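Local coordinates for protein dicer Related Helicase (Caenorhabditis elegans, PDB 6M6S) that binds double-stranded RNA through this RIG-I-like C-terminal domain and, as a helicase of the RLR family, probably hydrolyses ATP, at residues R43-E48 / S65-F70; K55-D60 / R154-Q159; L74-A79 / P88-K93. One frame throughout, in Å; residues are numbered along the deposited sequence.

Interaction 1 (R43-E48 / S65-F70); sequences RFLHVE and SDIKCF. With ZN (zinc ion), chain F.
His46 and Lys68 are a hydrogen-bonded pair in the antiparallel sheet of this zinc-binding, RIG-I-type domain, where strand 45-48 forms an outer strand beside strand 61-69. The two exchange backbone bonds, His46 N to Lys68 O and Lys68 N to His46 O, both 2.8 Å, and Glu48 and Asp66 repeat the exchange. Where the strands end, Phe70 N still donates to Phe44 O. CA-H groups add to the seam, with Ile67 CA 3.2 Å from His46 O.

The apolar contact is lighter. Leu45 CD1 meets Ile67 CD1 at 4.1 Å, and helix 140-167 packs on Val47 and Ser65.

Among the charged and metal-bound groups, Lys68 NZ turns to Asp75 in a salt bridge, and Cys69 SG binds the zinc ion at 2.3 Å together with Cys14, Cys17 and Cys72.

The aromatic pair joins His46, on its strand, to Phe70, just past the end of strand 61-69. With CG of Phe70 anti to its own N (chi1 -172°), the ring is brought beside His46, planes 15° apart but slid so that they barely overlap. His46 NE2 donates to a lone pair of Phe70 O, 3.0 Å away and tilted 19° from the imidazole plane.

Interaction 2 (K55-D60 / R154-Q159); sequences KYLSED and RQHNKQ. With nucleotides of chain C.
The imidazole of His156 has Leu57 CD2 over one face and the backbone of residues 56-58 along its edge, with Tyr56 O and Ser58 O near the ring plane and Ser58 N in it. The second flat group, the phenol ring of Tyr56, has the cytosine of C12 of chain C over one face and nearly parallel to it. This is how the loop between strands 45-48 and 61-69 sits between helix 140-167 and the end of the duplex; in RIG-I, too, an aromatic side chain of this loop covers the terminal base pair.

On the RNA side, C12 N4 hangs over the middle of the Tyr56 ring, Tyr56 CE2 comes within 3.4 Å of C12 N3, and Tyr56 OH lies 3.4 Å from the sugar carbon C2' of C12. A modified nucleotide of the RNA packs on Tyr56 as well, and Lys55 NZ hydrogen-bonds to O2G, a name that fits a gamma-phosphate oxygen of the 5'-triphosphate.

On the helix side, His156 has CG anti to its backbone N (chi1 -178°), which carries the ring out from the helix to the loop backbone. Two weak bonds are possible at NE2: from Ser58 N, 3.3 Å from His156 NE2, or to Ser58 O, 3.2 Å from the same atom. One nitrogen cannot serve both at once, so they read as alternatives. The Leu57 methyl CD2 makes a CH-pi contact 4.0 Å from the His156 centroid, 17° off the ring normal.

Further bonds tie loop to helix: Glu59 forms a salt bridge with Arg164, and Leu57 O accepts from Lys163 NZ. At the helix surface the other Leu57 methyl, CD1, rests 4.0 Å from Gln159 O.

Interaction 3 (L74-A79 / P88-K93); sequences LDVGRA and PQLSVK. With nucleotides of chain D.
Gln89 O is gripped twice by the neighbouring strand: Arg78 N donates to it at 3.1 Å, and Gly77 CA lies 3.2 Å from Gln89 O in a CA-H contact. The return bond, Gln89 N to Arg78 O, is shorter at 2.8 Å. Two residues back along the strand from Arg78, Val76 O does similar double duty, taking the N-H of Ser91, almost straight at 168°, and a CA-H of Leu90.

Gly77 sits where no other residue would fit easily. Its backbone angles (phi 144°, psi -151°) would jam a CB against the preceding carbonyl, and a CB would also clash with Gln89 O. Asp75 OD1 accepts from Gly77 N in an Asx turn, the N-H coming in from above the carboxylate plane.

All this belongs to the beta hairpin of strands 75-82 and 85-90, whose two surfaces differ. Toward the zinc site, Val76 CG2 lies side by side with Leu90 CD2, 3.7 Å apart. On the RNA side, Arg78 extends to the 5' end, where NH1 bonds O3G, by its name a gamma-phosphate oxygen of the triphosphate, while its NE is held by Leu64 O. The extended Gln89 places OE1 3.4 Å from C5' of G2 of chain D, and OE1 also bonds to another sugar of the RNA. With a leucine here, that sugar would probably lose its hydrogen-bond partner.

Beyond the strand, Ser91 OG accepts from Lys93 N at 3.2 Å, an ST turn.

Interactions 1 and 3 are neighbours in one antiparallel sheet, joined where strand 61-69 meets strand 75-82: Ser65 O lies 2.8 Å from Ala79 N, and Cys69 N lies 2.8 Å from Leu74 O. Interaction 3 is the buried one, near the centre of the chain; interaction 1, at the sheet margin, is partly buried. Both rest on paired backbone bonds. Interaction 2 is a surface contact, its centre about 21 Å from that of interaction 1 and about 20 Å from that of interaction 3, where an irregular loop meets a helix through a ring, a methyl and weak bonds. Interactions 2 and 3 both touch RNA, one through an aromatic face and the other through polar side chains, whereas interaction 1 supplies a zinc ligand.

Interaction 1 (R43-E48 / S65-F70)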
loop_
_atom_site.group_PDB
_atom_site.type_symbol
_atom_site.label_atom_id
_atom_site.label_comp_id
_atom_site.label_asym_id
_atom_site.label_seq_id
_atom_site.Cartn_x
_atom_site.Cartn_y
_atom_site.Cartn_z
ATOM N N ARG B 43 -22.882 -8.252 9.642
ATOM C CA ARG B 43 -22.636 -8.901 10.934
ATOM C C ARG B 43 -21.279 -8.508 11.500
ATOM O O ARG B 43 -21.088 -8.483 12.730
ATOM C CB ARG B 43 -22.668 -10.428 10.767
ATOM C CG ARG B 43 -23.945 -10.920 10.073
ATOM C CD ARG B 43 -23.664 -12.213 9.330
ATOM N NE ARG B 43 -23.145 -13.250 10.215
ATOM C CZ ARG B 43 -22.437 -14.296 9.792
ATOM N NH1 ARG B 43 -22.154 -14.432 8.499
ATOM N NH2 ARG B 43 -21.999 -15.197 10.664
ATOM N N PHE B 44 -20.383 -8.145 10.592
ATOM C CA PHE B 44 -18.967 -7.890 10.947
ATOM C C PHE B 44 -18.616 -6.414 11.019
ATOM O O PHE B 44 -17.428 -6.017 11.124
ATOM C CB PHE B 44 -18.047 -8.639 9.980
ATOM C CG PHE B 44 -18.393 -10.089 9.888
ATOM C CD1 PHE B 44 -18.458 -10.854 11.040
ATOM C CD2 PHE B 44 -18.781 -10.645 8.669
ATOM C CE1 PHE B 44 -18.825 -12.192 10.975
ATOM C CE2 PHE B 44 -19.163 -11.984 8.590
ATOM C CZ PHE B 44 -19.194 -12.758 9.757
ATOM N N LEU B 45 -19.637 -5.563 10.975
ATOM C CA LEU B 45 -19.420 -4.121 10.994
ATOM C C LEU B 45 -20.288 -3.446 12.049
ATOM O O LEU B 45 -21.500 -3.731 12.164
ATOM C CB LEU B 45 -19.756 -3.489 9.657
ATOM C CG LEU B 45 -18.977 -4.057 8.467
ATOM C CD1 LEU B 45 -19.545 -3.524 7.208
ATOM C CD2 LEU B 45 -17.462 -3.628 8.592
ATOM N N HIS B 46 -19.714 -2.500 12.790
ATOM C CA HIS B 46 -20.551 -1.567 13.545
ATOM C C HIS B 46 -20.787 -0.308 12.693
ATOM O O HIS B 46 -19.879 0.173 11.967
ATOM C CB HIS B 46 -19.900 -1.086 14.878
ATOM C CG HIS B 46 -19.643 -2.178 15.885
ATOM N ND1 HIS B 46 -20.629 -2.683 16.711
ATOM C CD2 HIS B 46 -18.496 -2.826 16.228
ATOM C CE1 HIS B 46 -20.113 -3.622 17.491
ATOM N NE2 HIS B 46 -18.816 -3.723 17.227
ATOM N N VAL B 47 -21.985 0.259 12.821
ATOM C CA VAL B 47 -22.369 1.409 12.032
ATOM C C VAL B 47 -22.525 2.559 12.994
ATOM O O VAL B 47 -23.336 2.475 13.937
ATOM C CB VAL B 47 -23.699 1.096 11.263
ATOM C CG1 VAL B 47 -24.245 2.345 10.591
ATOM C CG2 VAL B 47 -23.529 -0.083 10.288
ATOM N N GLU B 48 -21.745 3.634 12.797
ATOM C CA GLU B 48 -21.675 4.732 13.754
ATOM C C GLU B 48 -21.995 6.069 13.039
ATOM O O GLU B 48 -21.332 6.397 12.055
ATOM C CB GLU B 48 -20.306 4.782 14.422
ATOM C CG GLU B 48 -20.229 5.831 15.516
ATOM C CD GLU B 48 -20.802 5.357 16.895
ATOM O OE1 GLU B 48 -21.227 4.179 17.062
ATOM O OE2 GLU B 48 -20.797 6.183 17.829
ATOM N N SER B 65 -23.030 6.833 7.220
ATOM C CA SER B 65 -22.417 6.521 8.527
ATOM C C SER B 65 -21.027 5.903 8.421
ATOM O O SER B 65 -20.719 5.232 7.439
ATOM C CB SER B 65 -23.322 5.533 9.268
ATOM O OG SER B 65 -24.675 5.936 9.125
ATOM N N ASP B 66 -20.188 6.102 9.421
ATOM C CA ASP B 66 -18.897 5.397 9.431
ATOM C C ASP B 66 -19.156 3.921 9.691
ATOM O O ASP B 66 -20.163 3.564 10.332
ATOM C CB ASP B 66 -18.000 5.958 10.540
ATOM C CG ASP B 66 -17.268 7.205 10.098
ATOM O OD1 ASP B 66 -16.800 7.218 8.930
ATOM O OD2 ASP B 66 -17.194 8.164 10.888
ATOM N N ILE B 67 -18.280 3.027 9.205
ATOM C CA ILE B 67 -18.317 1.595 9.566
ATOM C C ILE B 67 -17.043 1.205 10.300
ATOM O O ILE B 67 -15.924 1.694 9.944
ATOM C CB ILE B 67 -18.516 0.675 8.373
ATOM C CG1 ILE B 67 -17.550 1.015 7.204
ATOM C CG2 ILE B 67 -20.043 0.729 7.948
ATOM C CD1 ILE B 67 -17.626 -0.057 6.066
ATOM N N LYS B 68 -17.191 0.404 11.372
ATOM C CA LYS B 68 -16.021 0.010 12.186
ATOM C C LYS B 68 -15.954 -1.480 12.238
ATOM O O LYS B 68 -16.976 -2.149 12.178
ATOM C CB LYS B 68 -16.194 0.481 13.668
ATOM C CG LYS B 68 -16.750 1.879 13.843
ATOM C CD LYS B 68 -15.770 2.913 13.352
ATOM C CE LYS B 68 -16.314 4.351 13.596
ATOM N NZ LYS B 68 -15.332 5.501 13.247
ATOM N N CYS B 69 -14.738 -2.024 12.359
ATOM C CA CYS B 69 -14.540 -3.455 12.523
ATOM C C CYS B 69 -15.355 -3.906 13.727
ATOM O O CYS B 69 -15.261 -3.302 14.788
ATOM C CB CYS B 69 -13.041 -3.772 12.734
ATOM S SG CYS B 69 -12.754 -5.503 13.123
ATOM N N PHE B 70 -16.186 -4.943 13.575
ATOM C CA PHE B 70 -16.984 -5.449 14.711
ATOM C C PHE B 70 -16.109 -5.850 15.896
ATOM O O PHE B 70 -16.495 -5.642 17.058
ATOM C CB PHE B 70 -17.870 -6.659 14.318
ATOM C CG PHE B 70 -18.851 -7.089 15.411
ATOM C CD1 PHE B 70 -20.064 -6.420 15.589
ATOM C CD2 PHE B 70 -18.558 -8.166 16.246
ATOM C CE1 PHE B 70 -20.963 -6.802 16.586
ATOM C CE2 PHE B 70 -19.465 -8.569 17.260
ATOM C CZ PHE B 70 -20.661 -7.874 17.428
HETATM ZN ZN ZN F . -10.455 -5.319 13.429
#

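Interaction 2 (K55-D60 / R154-Q159)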
loop_
_atom_site.group_PDB
_atom_site.type_symbol
_atom_site.label_atom_id
_atom_site.label_comp_id
_atom_site.label_asym_id
_atom_site.label_seq_id
_atom_site.Cartn_x
_atom_site.Cartn_y
_atom_site.Cartn_z
ATOM N N LYS B 55 -19.965 16.631 2.231
ATOM C CA LYS B 55 -19.963 17.795 1.363
ATOM C C LYS B 55 -20.423 17.383 -0.045
ATOM O O LYS B 55 -20.918 18.201 -0.826
ATOM C CB LYS B 55 -18.559 18.413 1.359
ATOM C CG LYS B 55 -18.181 18.974 2.744
ATOM C CD LYS B 55 -16.827 19.670 2.734
ATOM C CE LYS B 55 -15.718 18.696 2.349
ATOM N NZ LYS B 55 -15.526 17.563 3.331
ATOM N N TYR B 56 -20.266 16.093 -0.348
ATOM C CA TYR B 56 -20.805 15.557 -1.589
ATOM C C TYR B 56 -22.280 15.222 -1.382
ATOM O O TYR B 56 -22.596 14.256 -0.687
ATOM C CB TYR B 56 -19.992 14.351 -2.063
ATOM C CG TYR B 56 -20.597 13.631 -3.239
ATOM C CD1 TYR B 56 -21.115 14.333 -4.325
ATOM C CD2 TYR B 56 -20.648 12.234 -3.260
ATOM C CE1 TYR B 56 -21.687 13.670 -5.419
ATOM C CE2 TYR B 56 -21.216 11.572 -4.345
ATOM C CZ TYR B 56 -21.723 12.273 -5.401
ATOM O OH TYR B 56 -22.272 11.563 -6.434
ATOM N N LEU B 57 -23.166 16.021 -1.983
ATOM C CA LEU B 57 -24.611 15.799 -1.846
ATOM C C LEU B 57 -25.225 15.289 -3.130
ATOM O O LEU B 57 -25.146 15.958 -4.145
ATOM C CB LEU B 57 -25.322 17.093 -1.489
ATOM C CG LEU B 57 -24.891 17.749 -0.176
ATOM C CD1 LEU B 57 -25.596 19.032 -0.099
ATOM C CD2 LEU B 57 -25.219 16.889 1.051
ATOM N N SER B 58 -25.895 14.140 -3.071
ATOM C CA SER B 58 -26.602 13.631 -4.239
ATOM C C SER B 58 -27.744 12.735 -3.795
ATOM O O SER B 58 -27.846 12.350 -2.629
ATOM C CB SER B 58 -25.653 12.825 -5.132
ATOM O OG SER B 58 -25.503 11.505 -4.607
ATOM N N GLU B 59 -28.622 12.393 -4.724
ATOM C CA GLU B 59 -29.718 11.530 -4.367
ATOM C C GLU B 59 -29.329 10.045 -4.402
ATOM O O GLU B 59 -29.780 9.243 -3.585
ATOM C CB GLU B 59 -30.831 11.771 -5.358
ATOM C CG GLU B 59 -32.169 11.623 -4.755
ATOM C CD GLU B 59 -33.247 12.117 -5.669
ATOM O OE1 GLU B 59 -34.378 12.296 -5.172
ATOM O OE2 GLU B 59 -32.972 12.334 -6.879
ATOM N N ASP B 60 -28.479 9.709 -5.355
ATOM C CA ASP B 60 -28.219 8.337 -5.750
ATOM C C ASP B 60 -26.902 7.780 -5.251
ATOM O O ASP B 60 -26.566 6.617 -5.512
ATOM C CB ASP B 60 -28.251 8.267 -7.276
ATOM C CG ASP B 60 -29.639 8.504 -7.828
ATOM O OD1 ASP B 60 -30.402 7.524 -7.932
ATOM O OD2 ASP B 60 -29.976 9.666 -8.137
ATOM N N ARG B 154 -31.640 10.799 6.221
ATOM C CA ARG B 154 -32.651 11.848 6.298
ATOM C C ARG B 154 -31.974 13.209 6.424
ATOM O O ARG B 154 -32.419 14.198 5.826
ATOM C CB ARG B 154 -33.623 11.600 7.447
ATOM C CG ARG B 154 -34.793 10.649 7.072
ATOM C CD ARG B 154 -36.018 10.714 8.033
ATOM N NE ARG B 154 -35.622 10.429 9.407
ATOM C CZ ARG B 154 -35.538 9.204 9.928
ATOM N NH1 ARG B 154 -35.872 8.134 9.214
ATOM N NH2 ARG B 154 -35.134 9.045 11.179
ATOM N N GLN B 155 -30.911 13.283 7.211
ATOM C CA GLN B 155 -30.149 14.509 7.347
ATOM C C GLN B 155 -29.452 14.888 6.070
ATOM O O GLN B 155 -29.274 16.032 5.803
ATOM C CB GLN B 155 -29.080 14.408 8.406
ATOM C CG GLN B 155 -29.516 14.302 9.836
ATOM C CD GLN B 155 -30.186 15.555 10.354
ATOM O OE1 GLN B 155 -29.721 16.670 10.147
ATOM N NE2 GLN B 155 -31.275 15.364 11.041
ATOM N N HIS B 156 -28.973 13.908 5.334
ATOM C CA HIS B 156 -28.324 14.140 4.042
ATOM C C HIS B 156 -29.351 14.706 3.072
ATOM O O HIS B 156 -29.073 15.665 2.352
ATOM C CB HIS B 156 -27.780 12.833 3.484
ATOM C CG HIS B 156 -27.050 12.970 2.177
ATOM N ND1 HIS B 156 -25.681 12.916 2.080
ATOM C CD2 HIS B 156 -27.506 13.166 0.913
ATOM C CE1 HIS B 156 -25.312 13.062 0.822
ATOM N NE2 HIS B 156 -26.403 13.215 0.091
ATOM N N ASN B 157 -30.542 14.109 3.045
ATOM C CA ASN B 157 -31.576 14.540 2.106
ATOM C C ASN B 157 -32.020 15.947 2.393
ATOM O O ASN B 157 -32.369 16.714 1.486
ATOM C CB ASN B 157 -32.798 13.627 2.175
ATOM C CG ASN B 157 -32.529 12.269 1.590
ATOM O OD1 ASN B 157 -31.592 12.098 0.829
ATOM N ND2 ASN B 157 -33.369 11.290 1.933
ATOM N N LYS B 158 -32.067 16.280 3.674
ATOM C CA LYS B 158 -32.511 17.597 4.062
ATOM C C LYS B 158 -31.552 18.694 3.591
ATOM O O LYS B 158 -32.015 19.755 3.145
ATOM C CB LYS B 158 -32.669 17.661 5.560
ATOM C CG LYS B 158 -33.152 18.976 6.005
ATOM C CD LYS B 158 -33.503 18.949 7.474
ATOM C CE LYS B 158 -34.041 20.331 7.936
ATOM N NZ LYS B 158 -33.012 21.433 7.944
ATOM N N GLN B 159 -30.244 18.427 3.678
ATOM C CA GLN B 159 -29.210 19.324 3.137
ATOM C C GLN B 159 -29.284 19.408 1.611
ATOM O O GLN B 159 -29.129 20.488 1.014
ATOM C CB GLN B 159 -27.806 18.841 3.529
ATOM C CG GLN B 159 -27.433 19.077 4.980
ATOM C CD GLN B 159 -27.541 20.548 5.373
ATOM O OE1 GLN B 159 -28.281 20.906 6.282
ATOM N NE2 GLN B 159 -26.795 21.398 4.690
ATOM P P C C 12 -21.786 12.079 -12.996
ATOM O OP1 C C 12 -22.980 11.617 -13.761
ATOM O OP2 C C 12 -21.758 13.485 -12.542
ATOM O "O5'" C C 12 -21.553 11.105 -11.757
ATOM C "C5'" C C 12 -21.728 9.707 -11.889
ATOM C "C4'" C C 12 -21.409 8.983 -10.608
ATOM O "O4'" C C 12 -20.077 9.303 -10.176
ATOM C "C3'" C C 12 -22.251 9.322 -9.400
ATOM O "O3'" C C 12 -23.534 8.734 -9.442
ATOM C "C2'" C C 12 -21.399 8.782 -8.273
ATOM O "O2'" C C 12 -21.546 7.372 -8.195
ATOM C "C1'" C C 12 -19.985 9.110 -8.776
ATOM N N1 C C 12 -19.477 10.345 -8.138
ATOM C C2 C C 12 -18.864 10.218 -6.899
ATOM O O2 C C 12 -18.722 9.070 -6.429
ATOM N N3 C C 12 -18.402 11.334 -6.282
ATOM C C4 C C 12 -18.600 12.527 -6.839
ATOM N N4 C C 12 -18.144 13.591 -6.181
ATOM C C5 C C 12 -19.242 12.688 -8.098
ATOM C C6 C C 12 -19.670 11.574 -8.701
#

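Interaction 3 (L74-A79 / P88-K93)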
loop_
_atom_site.group_PDB
_atom_site.type_symbol
_atom_site.label_atom_id
_atom_site.label_comp_id
_atom_site.label_asym_id
_atom_site.label_seq_id
_atom_site.Cartn_x
_atom_site.Cartn_y
_atom_site.Cartn_z
ATOM N N LEU B 74 -11.768 -0.599 14.834
ATOM C CA LEU B 74 -11.051 0.351 13.999
ATOM C C LEU B 74 -11.977 0.821 12.896
ATOM O O LEU B 74 -12.789 0.019 12.361
ATOM C CB LEU B 74 -9.829 -0.331 13.356
ATOM C CG LEU B 74 -8.828 0.790 12.954
ATOM C CD1 LEU B 74 -7.445 0.401 13.022
ATOM C CD2 LEU B 74 -9.025 0.972 11.559
ATOM N N ASP B 75 -11.905 2.106 12.565
ATOM C CA ASP B 75 -12.651 2.551 11.391
ATOM C C ASP B 75 -12.162 1.881 10.113
ATOM O O ASP B 75 -10.957 1.910 9.777
ATOM C CB ASP B 75 -12.525 4.048 11.221
ATOM C CG ASP B 75 -13.499 4.546 10.172
ATOM O OD1 ASP B 75 -13.170 4.384 8.952
ATOM O OD2 ASP B 75 -14.592 5.065 10.548
ATOM N N VAL B 76 -13.087 1.312 9.350
ATOM C CA VAL B 76 -12.692 0.554 8.139
ATOM C C VAL B 76 -13.331 1.093 6.861
ATOM O O VAL B 76 -13.260 0.429 5.819
ATOM C CB VAL B 76 -12.899 -0.963 8.249
ATOM C CG1 VAL B 76 -12.020 -1.584 9.346
ATOM C CG2 VAL B 76 -14.390 -1.322 8.483
ATOM N N GLY B 77 -13.948 2.279 6.909
ATOM C CA GLY B 77 -14.627 2.778 5.717
ATOM C C GLY B 77 -15.910 3.535 6.061
ATOM O O GLY B 77 -16.063 4.143 7.153
ATOM N N ARG B 78 -16.845 3.500 5.128
ATOM C CA ARG B 78 -18.043 4.311 5.278
ATOM C C ARG B 78 -19.157 3.595 4.588
ATOM O O ARG B 78 -18.948 2.966 3.531
ATOM C CB ARG B 78 -17.809 5.648 4.601
ATOM C CG ARG B 78 -18.885 6.628 4.832
ATOM C CD ARG B 78 -18.358 8.029 4.475
ATOM N NE ARG B 78 -19.324 8.975 4.917
ATOM C CZ ARG B 78 -19.194 10.286 4.835
ATOM N NH1 ARG B 78 -18.084 10.831 4.322
ATOM N NH2 ARG B 78 -20.180 11.034 5.280
ATOM N N ALA B 79 -20.379 3.697 5.120
ATOM C CA ALA B 79 -21.510 3.128 4.394
ATOM C C ALA B 79 -22.115 4.205 3.499
ATOM O O ALA B 79 -22.008 5.407 3.793
ATOM C CB ALA B 79 -22.582 2.631 5.405
ATOM N N PRO B 88 -21.765 -1.151 2.294
ATOM C CA PRO B 88 -20.493 -0.759 2.917
ATOM C C PRO B 88 -19.441 -0.494 1.845
ATOM O O PRO B 88 -19.404 -1.163 0.807
ATOM C CB PRO B 88 -20.074 -1.984 3.723
ATOM C CG PRO B 88 -21.247 -2.929 3.685
ATOM C CD PRO B 88 -22.150 -2.574 2.522
ATOM N N GLN B 89 -18.634 0.533 2.083
ATOM C CA GLN B 89 -17.400 0.745 1.314
ATOM C C GLN B 89 -16.212 0.559 2.221
ATOM O O GLN B 89 -15.899 1.403 3.094
ATOM C CB GLN B 89 -17.419 2.160 0.779
ATOM C CG GLN B 89 -16.252 2.422 -0.241
ATOM C CD GLN B 89 -16.165 3.899 -0.511
ATOM O OE1 GLN B 89 -15.659 4.678 0.325
ATOM N NE2 GLN B 89 -16.711 4.319 -1.652
ATOM N N LEU B 90 -15.555 -0.593 2.088
ATOM C CA LEU B 90 -14.358 -0.812 2.888
ATOM C C LEU B 90 -13.191 -0.038 2.270
ATOM O O LEU B 90 -13.025 -0.042 1.050
ATOM C CB LEU B 90 -14.040 -2.281 2.932
ATOM C CG LEU B 90 -15.062 -3.158 3.653
ATOM C CD1 LEU B 90 -14.813 -4.655 3.388
ATOM C CD2 LEU B 90 -14.949 -2.796 5.188
ATOM N N SER B 91 -12.393 0.643 3.090
ATOM C CA SER B 91 -11.260 1.439 2.595
ATOM C C SER B 91 -10.085 0.462 2.328
ATOM O O SER B 91 -9.792 -0.367 3.214
ATOM C CB SER B 91 -10.801 2.375 3.694
ATOM O OG SER B 91 -9.580 3.023 3.274
ATOM N N VAL B 92 -9.381 0.585 1.191
ATOM C CA VAL B 92 -8.219 -0.301 1.001
ATOM C C VAL B 92 -7.182 -0.121 2.073
ATOM O O VAL B 92 -6.409 -1.032 2.370
ATOM C CB VAL B 92 -7.414 -0.062 -0.286
ATOM C CG1 VAL B 92 -7.932 -0.886 -1.415
ATOM C CG2 VAL B 92 -7.263 1.433 -0.632
ATOM N N LYS B 93 -7.098 1.075 2.660
ATOM C CA LYS B 93 -6.129 1.297 3.747
ATOM C C LYS B 93 -6.349 0.500 5.035
ATOM O O LYS B 93 -5.455 0.413 5.844
ATOM C CB LYS B 93 -6.132 2.769 4.130
ATOM C CG LYS B 93 -5.784 3.686 3.001
ATOM C CD LYS B 93 -6.202 5.106 3.397
ATOM C CE LYS B 93 -5.846 6.094 2.303
ATOM N NZ LYS B 93 -5.895 7.500 2.813
ATOM P P G D 2 -11.711 8.314 0.859
ATOM O OP1 G D 2 -10.636 7.405 1.371
ATOM O OP2 G D 2 -11.287 9.728 0.579
ATOM O "O5'" G D 2 -12.215 7.606 -0.479
ATOM C "C5'" G D 2 -12.799 6.311 -0.417
ATOM C "C4'" G D 2 -13.291 5.899 -1.776
ATOM O "O4'" G D 2 -14.399 6.727 -2.164
ATOM C "C3'" G D 2 -12.306 6.045 -2.933
ATOM O "O3'" G D 2 -11.447 4.935 -3.002
ATOM C "C2'" G D 2 -13.239 6.083 -4.131
ATOM O "O2'" G D 2 -13.691 4.761 -4.407
ATOM C "C1'" G D 2 -14.419 6.870 -3.568
ATOM N N9 G D 2 -14.343 8.313 -3.850
ATOM C C8 G D 2 -13.946 9.322 -2.969
ATOM N N7 G D 2 -14.029 10.522 -3.509
ATOM C C5 G D 2 -14.529 10.275 -4.795
ATOM C C6 G D 2 -14.838 11.160 -5.863
ATOM O O6 G D 2 -14.746 12.377 -5.873
ATOM N N1 G D 2 -15.300 10.498 -6.998
ATOM C C2 G D 2 -15.470 9.133 -7.098
ATOM N N2 G D 2 -15.952 8.650 -8.265
ATOM N N3 G D 2 -15.186 8.298 -6.104
ATOM C C4 G D 2 -14.729 8.932 -5.007
#